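Local coordinates for DNA processing protein DprA (Streptococcus pneumoniae, PDB 3UQZ) that binds single-stranded DNA cooperatively, shields it from nucleases and helps load the RecA recombinase onto it during natural transformation, at residues A149-A154 against G159-V164; K127-L132 against L136-G141; K23-G28 against S75-C80; E7-K12 against S65-K70; V171-A176 against F203-R208. All coordinates share one frame; numbering follows the deposited sequence.

Interaction 1 of 5, residues A149-A154 against G159-V164; sequences AAHMAA and GKTIAV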
# COMPACT_ATOMS: atom_id res chain seq x y z
N ALA A 149 -10.17 16.40 12.05
CA ALA A 149 -11.03 15.80 11.04
C ALA A 149 -11.61 14.47 11.52
O ALA A 149 -12.75 14.14 11.18
CB ALA A 149 -10.26 15.60 9.75
N ALA A 150 -10.83 13.73 12.33
CA ALA A 150 -11.24 12.46 12.93
C ALA A 150 -12.40 12.67 13.93
O ALA A 150 -13.42 11.98 13.86
CB ALA A 150 -10.06 11.80 13.61
N HIS A 151 -12.25 13.67 14.83
CA HIS A 151 -13.22 14.03 15.86
C HIS A 151 -14.51 14.54 15.23
O HIS A 151 -15.57 14.04 15.55
CB HIS A 151 -12.63 15.09 16.80
CG HIS A 151 -11.59 14.57 17.75
ND1 HIS A 151 -10.34 15.15 17.84
CD2 HIS A 151 -11.66 13.56 18.65
CE1 HIS A 151 -9.70 14.48 18.78
NE2 HIS A 151 -10.45 13.51 19.29
N MSE A 152 -14.41 15.50 14.28
CA MSE A 152 -15.57 16.06 13.58
C MSE A 152 -16.37 15.04 12.77
O MSE A 152 -17.60 15.11 12.74
CB MSE A 152 -15.18 17.29 12.76
CG MSE A 152 -14.76 18.46 13.63
SE MSE A 152 -14.07 19.95 12.65
CE MSE A 152 -15.70 20.38 11.85
N ALA A 153 -15.68 14.07 12.16
CA ALA A 153 -16.32 13.00 11.39
C ALA A 153 -17.13 12.06 12.30
O ALA A 153 -18.21 11.61 11.90
CB ALA A 153 -15.28 12.22 10.61
N ALA A 154 -16.63 11.78 13.51
CA ALA A 154 -17.30 10.96 14.51
C ALA A 154 -18.57 11.67 14.95
O ALA A 154 -19.64 11.07 14.94
CB ALA A 154 -16.38 10.73 15.71
N GLY A 159 -21.75 9.54 16.13
CA GLY A 159 -20.91 8.61 16.88
C GLY A 159 -20.24 9.22 18.09
O GLY A 159 -20.51 10.37 18.47
N LYS A 160 -19.35 8.45 18.72
CA LYS A 160 -18.67 8.87 19.94
C LYS A 160 -17.19 9.09 19.74
O LYS A 160 -16.58 8.37 18.95
CB LYS A 160 -18.94 7.87 21.09
CG LYS A 160 -20.43 7.63 21.43
CD LYS A 160 -21.27 8.88 21.79
CE LYS A 160 -20.95 9.50 23.14
NZ LYS A 160 -21.78 10.71 23.39
N THR A 161 -16.60 10.06 20.46
CA THR A 161 -15.17 10.37 20.41
C THR A 161 -14.49 10.56 21.79
O THR A 161 -15.09 11.10 22.71
CB THR A 161 -14.87 11.52 19.42
OG1 THR A 161 -13.48 11.50 19.10
CG2 THR A 161 -15.24 12.89 19.95
N ILE A 162 -13.21 10.12 21.90
CA ILE A 162 -12.38 10.33 23.08
C ILE A 162 -11.17 11.17 22.65
O ILE A 162 -10.51 10.81 21.67
CB ILE A 162 -11.91 9.02 23.80
CG1 ILE A 162 -13.10 8.20 24.33
CG2 ILE A 162 -10.91 9.32 24.94
CD1 ILE A 162 -12.75 6.79 24.76
N ALA A 163 -10.89 12.27 23.37
CA ALA A 163 -9.71 13.11 23.13
C ALA A 163 -8.69 12.92 24.26
O ALA A 163 -9.06 12.91 25.44
CB ALA A 163 -10.10 14.57 23.03
N VAL A 164 -7.41 12.72 23.90
CA VAL A 164 -6.30 12.59 24.86
C VAL A 164 -5.43 13.84 24.64
O VAL A 164 -4.89 14.03 23.55
CB VAL A 164 -5.53 11.24 24.70
CG1 VAL A 164 -4.49 11.05 25.80
CG2 VAL A 164 -6.49 10.06 24.68
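The polar link across this contact is the backbone bond from Gly159 N to Ala154 O, 2.9 Å long with an N-H...O angle of 148°. It ties the last turn of helix 146-157 to the start of the run into strand 161-164. The alpha carbons of Ala154 and Gly159 are 4.9 Å apart, the nearest such pair.

The apolar part starts one step further on. Ala154 CB points at the strand and rests 4.1 Å from Thr161 CB, with Lys160 O at a similar distance. One turn back along the helix, His151 packs over Thr161 and reaches toward the Ala163 methyl; its imidazole is probably turned over in the model, so only the bulk of the ring should be relied on.

Thr161 uses its hydroxyl within the sheet: with OG1 anti to the backbone N (chi1 -163°), it bonds to Ile138 O on the adjacent strand 137-140. Helix and strand run nearly antiparallel, at 156°, as the second half of the Rossmann-type beta-alpha-beta unit built from strand 137-140, helix 146-157 and strand 161-164. Small alanines facing the sheet let the axes come within 8.9 Å, while the buried threonine hydroxyl is satisfied by a strand carbonyl and leaves its carbon atoms to the helix.

Interaction 2 of 5, residues K127-L132 against L136-G141; sequences KVIQGL and LVIVSG
Ile138 reaches from strand 137-140 toward both Ile129 and Leu132 of the preceding helical region, and its side chain is the one to follow. CB leaves the strand on the face turned to the helix. From there CG1 lies beside the backbone N, anti to the carbonyl carbon (chi1 -55°), while CG2 takes the branch anti to the N. The second torsion, -50°, bends the chain at CG1 and delivers CD1 as the touching atom. CD1 lies 3.9 Å from Leu132 CD1 and 4.1 Å from Ile129 CG1, so one methyl bridges two residues three positions apart. Ile129 and Ile138 meet tip to tip, whereas the two side chains of Leu132 and Ile138 pass at a slant.

The setting is the helix-to-strand return of a Rossmann-type beta-alpha-beta unit: strand 108-113, helix 119-130 and strand 137-140. These side chains fill the layer between helix and sheet just where the chain turns back into the strand.

Leu132 also has a second branch in use. Its CD2 packs 3.9 Å from Leu136 CD1, close to the turn, where the alpha carbons of the two leucines are 6.9 Å apart. Behind this cluster Leu132 leans on Val276 and Leu277 of helix 273-279, and Leu136 touches Phe280 and Phe282. On the strand's helix-facing side, Ile138 also meets Ala154 of helix 146-157.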
# COMPACT_ATOMS: atom_id res chain seq x y z
N LYS A 127 -14.21 9.74 5.03
CA LYS A 127 -14.76 8.64 4.25
C LYS A 127 -14.60 7.31 5.00
O LYS A 127 -15.58 6.57 5.13
CB LYS A 127 -14.11 8.58 2.85
CG LYS A 127 -14.72 7.55 1.90
CD LYS A 127 -13.95 7.49 0.58
CE LYS A 127 -14.43 6.41 -0.36
NZ LYS A 127 -13.86 5.09 -0.00
N VAL A 128 -13.38 7.01 5.50
CA VAL A 128 -13.08 5.80 6.28
C VAL A 128 -13.95 5.75 7.56
O VAL A 128 -14.55 4.71 7.84
CB VAL A 128 -11.56 5.62 6.56
CG1 VAL A 128 -11.29 4.40 7.46
CG2 VAL A 128 -10.78 5.50 5.26
N ILE A 129 -14.06 6.87 8.31
CA ILE A 129 -14.87 6.94 9.53
C ILE A 129 -16.35 6.71 9.25
O ILE A 129 -16.99 5.94 9.98
CB ILE A 129 -14.57 8.20 10.38
CG1 ILE A 129 -13.18 8.07 11.04
CG2 ILE A 129 -15.67 8.49 11.43
CD1 ILE A 129 -12.64 9.32 11.58
N GLN A 130 -16.89 7.32 8.17
CA GLN A 130 -18.29 7.15 7.77
C GLN A 130 -18.61 5.67 7.53
O GLN A 130 -19.62 5.19 8.02
CB GLN A 130 -18.61 8.01 6.54
CG GLN A 130 -18.95 9.46 6.88
CD GLN A 130 -18.79 10.44 5.73
OE1 GLN A 130 -18.40 10.09 4.61
NE2 GLN A 130 -19.08 11.70 6.00
N GLY A 131 -17.69 4.97 6.86
CA GLY A 131 -17.79 3.54 6.57
C GLY A 131 -17.72 2.63 7.78
O GLY A 131 -18.06 1.45 7.68
N LEU A 132 -17.26 3.15 8.95
CA LEU A 132 -17.18 2.41 10.21
C LEU A 132 -18.58 2.21 10.82
O LEU A 132 -18.76 1.31 11.64
CB LEU A 132 -16.22 3.07 11.22
CG LEU A 132 -14.72 3.02 10.89
CD1 LEU A 132 -13.94 3.88 11.86
CD2 LEU A 132 -14.18 1.60 10.91
N LEU A 136 -17.30 1.89 16.24
CA LEU A 136 -16.13 2.15 17.07
C LEU A 136 -16.07 3.57 17.58
O LEU A 136 -16.47 4.50 16.89
CB LEU A 136 -14.83 1.86 16.27
CG LEU A 136 -14.66 0.47 15.69
CD1 LEU A 136 -13.60 0.45 14.60
CD2 LEU A 136 -14.37 -0.53 16.76
N VAL A 137 -15.52 3.74 18.78
CA VAL A 137 -15.28 5.05 19.40
C VAL A 137 -13.97 5.57 18.77
O VAL A 137 -12.96 4.85 18.74
CB VAL A 137 -15.17 4.96 20.96
CG1 VAL A 137 -14.79 6.30 21.57
CG2 VAL A 137 -16.47 4.46 21.56
N ILE A 138 -14.02 6.80 18.25
CA ILE A 138 -12.86 7.42 17.61
C ILE A 138 -11.97 8.08 18.67
O ILE A 138 -12.37 9.07 19.30
CB ILE A 138 -13.28 8.39 16.46
CG1 ILE A 138 -14.20 7.72 15.39
CG2 ILE A 138 -12.08 9.13 15.83
CD1 ILE A 138 -13.75 6.39 14.79
N VAL A 139 -10.77 7.50 18.87
CA VAL A 139 -9.82 8.03 19.84
C VAL A 139 -8.75 8.83 19.10
O VAL A 139 -8.11 8.30 18.19
CB VAL A 139 -9.22 6.95 20.76
CG1 VAL A 139 -8.34 7.59 21.84
CG2 VAL A 139 -10.31 6.10 21.40
N SER A 140 -8.58 10.11 19.45
CA SER A 140 -7.58 10.99 18.85
C SER A 140 -7.11 12.06 19.84
O SER A 140 -7.62 12.11 20.95
CB SER A 140 -8.08 11.59 17.54
OG SER A 140 -6.98 11.94 16.72
N GLY A 141 -6.14 12.89 19.45
CA GLY A 141 -5.52 13.86 20.34
C GLY A 141 -5.82 15.33 20.21
O GLY A 141 -5.09 16.16 20.75

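Interaction 3 of 5, residues K23-G28 against S75-C80; sequences KVLEYG and SILDDC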
# COMPACT_ATOMS: atom_id res chain seq x y z
N LYS A 23 6.28 0.88 39.68
CA LYS A 23 7.07 -0.07 40.49
C LYS A 23 6.52 -0.13 41.92
O LYS A 23 6.33 -1.23 42.44
CB LYS A 23 8.56 0.32 40.54
CG LYS A 23 9.34 -0.02 39.30
CD LYS A 23 10.82 0.30 39.48
CE LYS A 23 11.56 0.20 38.17
NZ LYS A 23 11.43 1.44 37.34
N VAL A 24 6.23 1.06 42.52
CA VAL A 24 5.70 1.18 43.88
C VAL A 24 4.36 0.46 43.99
O VAL A 24 4.18 -0.35 44.90
CB VAL A 24 5.63 2.67 44.34
CG1 VAL A 24 4.89 2.82 45.67
CG2 VAL A 24 7.01 3.30 44.42
N LEU A 25 3.44 0.73 43.05
CA LEU A 25 2.11 0.13 43.05
C LEU A 25 2.10 -1.38 42.83
O LEU A 25 1.25 -2.07 43.38
CB LEU A 25 1.14 0.84 42.10
CG LEU A 25 0.84 2.32 42.41
CD1 LEU A 25 0.05 2.94 41.30
CD2 LEU A 25 0.12 2.50 43.74
N GLU A 26 3.07 -1.87 42.04
CA GLU A 26 3.25 -3.30 41.76
C GLU A 26 3.62 -4.05 43.05
O GLU A 26 3.04 -5.10 43.33
CB GLU A 26 4.31 -3.51 40.68
CG GLU A 26 3.84 -3.13 39.28
CD GLU A 26 4.71 -3.61 38.14
OE1 GLU A 26 5.84 -4.09 38.39
OE2 GLU A 26 4.25 -3.53 36.98
N TYR A 27 4.56 -3.49 43.83
CA TYR A 27 5.01 -4.03 45.11
C TYR A 27 3.89 -3.90 46.16
O TYR A 27 3.66 -4.84 46.92
CB TYR A 27 6.30 -3.32 45.58
CG TYR A 27 6.86 -3.81 46.90
CD1 TYR A 27 7.92 -4.71 46.93
CD2 TYR A 27 6.36 -3.35 48.11
CE1 TYR A 27 8.46 -5.16 48.14
CE2 TYR A 27 6.87 -3.81 49.33
CZ TYR A 27 7.93 -4.71 49.34
OH TYR A 27 8.43 -5.14 50.55
N GLY A 28 3.23 -2.74 46.19
CA GLY A 28 2.16 -2.43 47.12
C GLY A 28 0.92 -3.30 47.04
O GLY A 28 0.12 -3.30 47.97
N SER A 75 -7.33 5.94 38.60
CA SER A 75 -5.96 5.41 38.55
C SER A 75 -5.95 3.96 38.09
O SER A 75 -7.00 3.32 38.01
CB SER A 75 -5.29 5.53 39.91
OG SER A 75 -5.85 4.63 40.86
N ILE A 76 -4.74 3.41 37.88
CA ILE A 76 -4.50 2.02 37.51
C ILE A 76 -5.01 1.04 38.61
O ILE A 76 -5.12 -0.15 38.36
CB ILE A 76 -3.01 1.82 37.10
CG1 ILE A 76 -2.80 0.56 36.21
CG2 ILE A 76 -2.06 1.89 38.31
CD1 ILE A 76 -1.61 0.63 35.22
N LEU A 77 -5.33 1.56 39.82
CA LEU A 77 -5.86 0.78 40.96
C LEU A 77 -7.38 0.61 40.88
O LEU A 77 -7.92 -0.34 41.43
CB LEU A 77 -5.47 1.43 42.31
CG LEU A 77 -3.95 1.59 42.64
CD1 LEU A 77 -3.75 2.31 43.97
CD2 LEU A 77 -3.19 0.24 42.64
N ASP A 78 -8.06 1.53 40.17
CA ASP A 78 -9.51 1.54 39.98
C ASP A 78 -10.01 0.55 38.95
O ASP A 78 -9.32 0.24 37.98
CB ASP A 78 -10.01 2.97 39.69
CG ASP A 78 -9.76 3.95 40.83
OD1 ASP A 78 -9.90 3.55 42.01
OD2 ASP A 78 -9.44 5.12 40.54
N ASP A 79 -11.23 0.04 39.17
CA ASP A 79 -11.94 -0.96 38.35
C ASP A 79 -12.22 -0.46 36.93
O ASP A 79 -12.23 -1.27 36.00
CB ASP A 79 -13.28 -1.36 39.01
CG ASP A 79 -13.29 -1.44 40.53
OD1 ASP A 79 -13.15 -0.37 41.18
OD2 ASP A 79 -13.50 -2.55 41.06
N CYS A 80 -12.49 0.84 36.78
CA CYS A 80 -12.83 1.45 35.50
C CYS A 80 -11.64 1.59 34.54
O CYS A 80 -11.85 1.82 33.34
CB CYS A 80 -13.54 2.78 35.71
SG CYS A 80 -12.45 4.11 36.25
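An ST turn set on a type I beta turn, Ser75 to Asp78, presents two apolar side chains to helix 18-28 where the SAM-like region meets the Rossmann-like one. Leu25 receives both of them with its forked tip. Its CD1 lies 3.8 Å from Ile76 CG2, and its CD2 lies 3.9 Å from Leu77 CD1, so each methyl of the leucine serves a different residue of the turn. The approaches are slanted, with neither side chain meeting Leu25 end-on. Ile76 has CG1 anti to the backbone N (chi1 -158°), which swings that longer branch off and leaves the short CG2 methyl to make the touch.

The turn holds its own shape by polar bonds. Asp78 N donates to Ser75 O over 3.0 Å and closes the beta turn, Leu77 N donates to Ser75 OG over 3.3 Å in the ST turn, and Ser75 N bonds to Asp78 OD2 at 3.0 Å, meeting that oxygen from above the carboxylate plane. With three bonds fixing the backbone, Ile76 and Leu77 are offered side by side from successive positions.

Asn5 reinforces the arrangement from outside, bonding to Ser75 OG and to Asp78 OD2. Ile8 of helix 5-13 touches Leu25, Ser75 and Leu77, so the turn that leaves strand 73-75 is wedged against two helices, 5-13 and 18-28.

Interaction 4 of 5, residues E7-K12 against S65-K70; sequences EIYKLK and SKEFQK
Helices 5-13 and 61-69 meet here, one from the start of the SAM-like region and the other from where the chain passes on toward the Rossmann-like part. Tyr9 carries the contact from the first helix, with Glu67 and Phe68 answering from the second.

The tyrosine hydroxyl donates to the carboxylate: Tyr9 OH is 2.6 Å from Glu67 OE2. It meets that oxygen on the anti side, 20° out of the carboxylate plane, and the ring and carboxylate planes are turned 82° apart. Glu67 gets there with a chain that is extended beyond CG, which itself lies anti to the backbone N. OE2 is shared, because Lys13 NZ makes a salt bridge to the same oxygen; the lysine probably favours the ionised carboxylate, so one charged oxygen serves both the phenol and the ammonium.

Below the hydroxyl the contact is apolar. Tyr9 and Phe68 slide past one another in opposite directions, so that the root of each side chain lies by the ring of the other: Tyr9 CB is 3.6 Å from Phe68 CD1, and Phe68 CB is 3.7 Å from Tyr9 CD2. The rings are oblique, their planes at 33° and their centroids 5.7 Å apart.

Phe96 meets the Tyr9 ring edge-to-face, and Leu64 packs against it from one turn earlier on helix 61-69. Tyr9 is thus buried among helices 5-13 and 61-69 and strand 94-99, where the SAM-like helices border the Rossmann-like sheet.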
# COMPACT_ATOMS: atom_id res chain seq x y z
N GLU A 7 -2.67 10.44 46.79
CA GLU A 7 -1.28 10.14 47.12
C GLU A 7 -0.47 9.88 45.88
O GLU A 7 0.67 10.36 45.80
CB GLU A 7 -1.16 9.01 48.15
CG GLU A 7 -1.68 9.37 49.53
CD GLU A 7 -0.88 10.39 50.31
OE1 GLU A 7 0.30 10.63 49.97
OE2 GLU A 7 -1.44 10.94 51.29
N ILE A 8 -1.07 9.20 44.87
CA ILE A 8 -0.44 8.96 43.56
C ILE A 8 -0.06 10.32 42.95
O ILE A 8 1.10 10.52 42.57
CB ILE A 8 -1.35 8.10 42.63
CG1 ILE A 8 -1.42 6.63 43.12
CG2 ILE A 8 -0.85 8.17 41.20
CD1 ILE A 8 -2.55 5.76 42.52
N TYR A 9 -1.01 11.28 42.94
CA TYR A 9 -0.79 12.65 42.46
C TYR A 9 0.30 13.33 43.27
O TYR A 9 1.20 13.94 42.68
CB TYR A 9 -2.09 13.47 42.50
CG TYR A 9 -1.99 14.82 41.82
CD1 TYR A 9 -1.56 14.93 40.50
CD2 TYR A 9 -2.36 15.99 42.48
CE1 TYR A 9 -1.46 16.17 39.87
CE2 TYR A 9 -2.28 17.23 41.86
CZ TYR A 9 -1.83 17.31 40.55
OH TYR A 9 -1.74 18.53 39.93
N LYS A 10 0.25 13.19 44.63
CA LYS A 10 1.25 13.76 45.55
C LYS A 10 2.67 13.20 45.27
O LYS A 10 3.64 13.95 45.38
CB LYS A 10 0.82 13.57 47.01
CG LYS A 10 1.55 14.48 47.98
CD LYS A 10 1.03 14.32 49.40
CE LYS A 10 1.89 15.07 50.39
NZ LYS A 10 1.48 14.80 51.78
N LEU A 11 2.78 11.90 44.87
CA LEU A 11 4.06 11.27 44.52
C LEU A 11 4.63 11.85 43.22
O LEU A 11 5.84 12.06 43.12
CB LEU A 11 3.94 9.73 44.43
CG LEU A 11 3.64 8.96 45.72
CD1 LEU A 11 3.42 7.51 45.44
CD2 LEU A 11 4.76 9.09 46.73
N LYS A 12 3.76 12.13 42.23
CA LYS A 12 4.12 12.76 40.95
C LYS A 12 4.65 14.17 41.23
O LYS A 12 5.67 14.57 40.68
CB LYS A 12 2.91 12.82 40.00
CG LYS A 12 2.87 11.68 38.99
CD LYS A 12 1.71 11.75 38.02
CE LYS A 12 2.04 10.97 36.77
NZ LYS A 12 0.82 10.60 36.02
N SER A 65 -4.79 19.44 47.61
CA SER A 65 -6.09 18.77 47.61
C SER A 65 -7.13 19.55 46.79
O SER A 65 -7.97 18.94 46.14
CB SER A 65 -6.59 18.52 49.03
OG SER A 65 -7.67 17.61 49.04
N LYS A 66 -7.02 20.88 46.80
CA LYS A 66 -7.90 21.76 46.03
C LYS A 66 -7.60 21.57 44.52
O LYS A 66 -8.54 21.42 43.73
CB LYS A 66 -7.68 23.22 46.46
CG LYS A 66 -8.77 24.18 45.99
CD LYS A 66 -8.37 25.60 46.32
CE LYS A 66 -8.96 26.58 45.34
NZ LYS A 66 -8.49 27.97 45.61
N GLU A 67 -6.30 21.53 44.16
CA GLU A 67 -5.77 21.34 42.81
C GLU A 67 -6.20 19.96 42.24
O GLU A 67 -6.78 19.90 41.14
CB GLU A 67 -4.24 21.45 42.87
CG GLU A 67 -3.56 21.73 41.55
CD GLU A 67 -2.05 21.74 41.64
OE1 GLU A 67 -1.51 22.55 42.42
OE2 GLU A 67 -1.41 20.93 40.94
N PHE A 68 -5.95 18.87 43.01
CA PHE A 68 -6.30 17.49 42.66
C PHE A 68 -7.81 17.30 42.43
O PHE A 68 -8.20 16.51 41.56
CB PHE A 68 -5.79 16.52 43.75
CG PHE A 68 -6.23 15.09 43.58
CD1 PHE A 68 -5.64 14.27 42.62
CD2 PHE A 68 -7.23 14.55 44.39
CE1 PHE A 68 -6.05 12.94 42.47
CE2 PHE A 68 -7.64 13.22 44.24
CZ PHE A 68 -7.05 12.43 43.27
N GLN A 69 -8.65 18.00 43.21
CA GLN A 69 -10.11 17.86 43.14
C GLN A 69 -10.82 18.72 42.08
O GLN A 69 -12.00 18.47 41.80
CB GLN A 69 -10.74 17.99 44.53
CG GLN A 69 -10.48 16.76 45.41
CD GLN A 69 -10.92 16.93 46.83
OE1 GLN A 69 -10.82 18.01 47.43
NE2 GLN A 69 -11.38 15.84 47.43
N LYS A 70 -10.09 19.68 41.45
CA LYS A 70 -10.64 20.57 40.40
C LYS A 70 -11.30 19.78 39.26
O LYS A 70 -12.38 20.16 38.82
CB LYS A 70 -9.56 21.53 39.85
CG LYS A 70 -10.16 22.71 39.12
CD LYS A 70 -9.17 23.44 38.24
CE LYS A 70 -9.73 24.78 37.84
NZ LYS A 70 -8.79 25.55 37.00

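Interaction 5 of 5, residues V171-A176 against F203-R208; sequences VFYPKA and FHFPAR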
# COMPACT_ATOMS: atom_id res chain seq x y z
N VAL A 171 -6.83 24.13 29.93
CA VAL A 171 -5.90 24.67 28.94
C VAL A 171 -6.28 24.13 27.55
O VAL A 171 -6.70 22.97 27.43
CB VAL A 171 -4.42 24.40 29.33
CG1 VAL A 171 -3.45 24.91 28.26
CG2 VAL A 171 -4.08 25.00 30.70
N PHE A 172 -6.17 24.96 26.52
CA PHE A 172 -6.59 24.57 25.19
C PHE A 172 -5.48 24.62 24.16
O PHE A 172 -4.94 25.70 23.91
CB PHE A 172 -7.85 25.38 24.78
CG PHE A 172 -8.97 25.28 25.80
CD1 PHE A 172 -9.89 24.23 25.75
CD2 PHE A 172 -9.06 26.18 26.86
CE1 PHE A 172 -10.88 24.10 26.72
CE2 PHE A 172 -10.05 26.04 27.83
CZ PHE A 172 -10.96 25.01 27.75
N TYR A 173 -5.11 23.46 23.58
CA TYR A 173 -4.09 23.41 22.53
C TYR A 173 -4.47 22.48 21.38
O TYR A 173 -4.67 21.29 21.62
CB TYR A 173 -2.68 23.12 23.07
CG TYR A 173 -1.61 23.16 21.99
CD1 TYR A 173 -0.96 24.35 21.66
CD2 TYR A 173 -1.26 22.01 21.29
CE1 TYR A 173 0.01 24.39 20.67
CE2 TYR A 173 -0.29 22.04 20.28
CZ TYR A 173 0.34 23.24 19.97
OH TYR A 173 1.29 23.28 18.99
N PRO A 174 -4.53 22.95 20.12
CA PRO A 174 -4.33 24.35 19.67
C PRO A 174 -5.45 25.29 20.15
O PRO A 174 -6.55 24.81 20.46
CB PRO A 174 -4.28 24.21 18.15
CG PRO A 174 -5.08 22.98 17.83
CD PRO A 174 -4.89 22.06 19.00
N LYS A 175 -5.17 26.61 20.24
CA LYS A 175 -6.15 27.61 20.69
C LYS A 175 -7.44 27.62 19.88
O LYS A 175 -8.50 27.79 20.46
CB LYS A 175 -5.55 29.02 20.80
CG LYS A 175 -4.34 29.16 21.76
CD LYS A 175 -4.64 29.82 23.14
CE LYS A 175 -3.39 30.09 23.95
NZ LYS A 175 -2.64 31.27 23.45
N ALA A 176 -7.35 27.36 18.56
CA ALA A 176 -8.50 27.34 17.64
C ALA A 176 -9.50 26.22 17.94
O ALA A 176 -10.67 26.34 17.55
CB ALA A 176 -8.02 27.24 16.21
N PHE A 203 7.35 17.68 25.05
CA PHE A 203 7.38 16.28 25.49
C PHE A 203 6.03 15.67 25.88
O PHE A 203 5.92 14.44 25.94
CB PHE A 203 8.43 16.07 26.60
CG PHE A 203 8.04 16.55 27.98
CD1 PHE A 203 7.56 15.65 28.92
CD2 PHE A 203 8.18 17.88 28.34
CE1 PHE A 203 7.21 16.08 30.20
CE2 PHE A 203 7.83 18.31 29.62
CZ PHE A 203 7.35 17.41 30.55
N HIS A 204 5.01 16.52 26.14
CA HIS A 204 3.65 16.10 26.50
C HIS A 204 2.95 15.36 25.37
O HIS A 204 2.12 14.51 25.64
CB HIS A 204 2.79 17.30 26.92
CG HIS A 204 3.15 17.90 28.24
ND1 HIS A 204 2.44 18.96 28.76
CD2 HIS A 204 4.14 17.58 29.11
CE1 HIS A 204 2.99 19.24 29.93
NE2 HIS A 204 4.03 18.44 30.18
N PHE A 205 3.27 15.70 24.12
CA PHE A 205 2.66 15.14 22.92
C PHE A 205 3.07 13.71 22.57
O PHE A 205 2.16 12.88 22.50
CB PHE A 205 2.65 16.15 21.76
CG PHE A 205 1.95 17.42 22.22
CD1 PHE A 205 0.56 17.49 22.27
CD2 PHE A 205 2.68 18.50 22.69
CE1 PHE A 205 -0.08 18.63 22.75
CE2 PHE A 205 2.04 19.65 23.18
CZ PHE A 205 0.67 19.71 23.20
N PRO A 206 4.38 13.35 22.46
CA PRO A 206 4.73 11.93 22.26
C PRO A 206 4.22 11.06 23.41
O PRO A 206 3.82 9.92 23.17
CB PRO A 206 6.26 11.94 22.25
CG PRO A 206 6.62 13.32 21.89
CD PRO A 206 5.60 14.19 22.53
N ALA A 207 4.21 11.60 24.65
CA ALA A 207 3.74 10.93 25.87
C ALA A 207 2.22 10.60 25.79
O ALA A 207 1.82 9.48 26.07
CB ALA A 207 4.04 11.79 27.09
N ARG A 208 1.43 11.59 25.39
CA ARG A 208 -0.02 11.57 25.16
C ARG A 208 -0.34 10.50 24.08
O ARG A 208 -1.32 9.76 24.23
CB ARG A 208 -0.41 12.98 24.68
CG ARG A 208 -1.85 13.28 24.40
CD ARG A 208 -2.27 13.25 22.93
NE ARG A 208 -1.24 13.66 21.98
CZ ARG A 208 -1.38 14.65 21.12
NH1 ARG A 208 -2.49 15.37 21.09
NH2 ARG A 208 -0.40 14.95 20.28
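Tyr173 has CG anti to its backbone N (chi1 -176°), which carries the ring toward helix 204-215. Phe205 answers from the first turn of that helix with CG beside its own backbone N (chi1 -55°). Two long side chains thus bridge backbones whose nearest alpha carbons, those of Tyr173 and Phe205, are 10.7 Å apart.

The rings meet obliquely. Tyr173 CD2 lies 3.6 Å from Phe205 CZ, with Phe205 CE1 close behind at 3.9 Å, and Tyr173 CE2 lies 3.9 Å from the same CZ. The planes are inclined at 45° and the centroids are 5.3 Å apart. Tyr173 precedes a cis peptide bond to Pro174, in the loop between strand 161-164 and helix 178-187.

Pro200 touches both aromatic residues, making a third apolar member of the group. On the helix side, Phe205 also lies against the guanidinium of Arg208: the phenylalanine CD1 sits 3.3 Å above that flat group, toward its rim, and Arg115 packs on Phe205 as well. The contact itself is small, burying 84 Å² in all near the surface of the domain. Its chemistry is that of dispersion between two obliquely set aromatic rings, with no polar bond between the segments to fix one ring's tilt against the other.

In the fold
Along the chain, interactions 3 and 4 interlace at the SAM-like end, their segments alternating, and interactions 2, 1 and 5 follow in series in the Rossmann-like part. Interactions 1 and 2 lie 7 Å apart between centres and share the central sheet, where strands 137-140 and 161-164 are neighbours. Interaction 5 sits about 16 Å from interaction 1 between centres, with Arg208 packed on Val164. Interactions 3 and 4, centres 16 Å apart, meet through Ile8, and the centre of each lies about 29 Å from that of interaction 1. Interactions 1 and 2 thus build the sheet-and-helix core, while interactions 3 and 4 join the SAM-like helices to it.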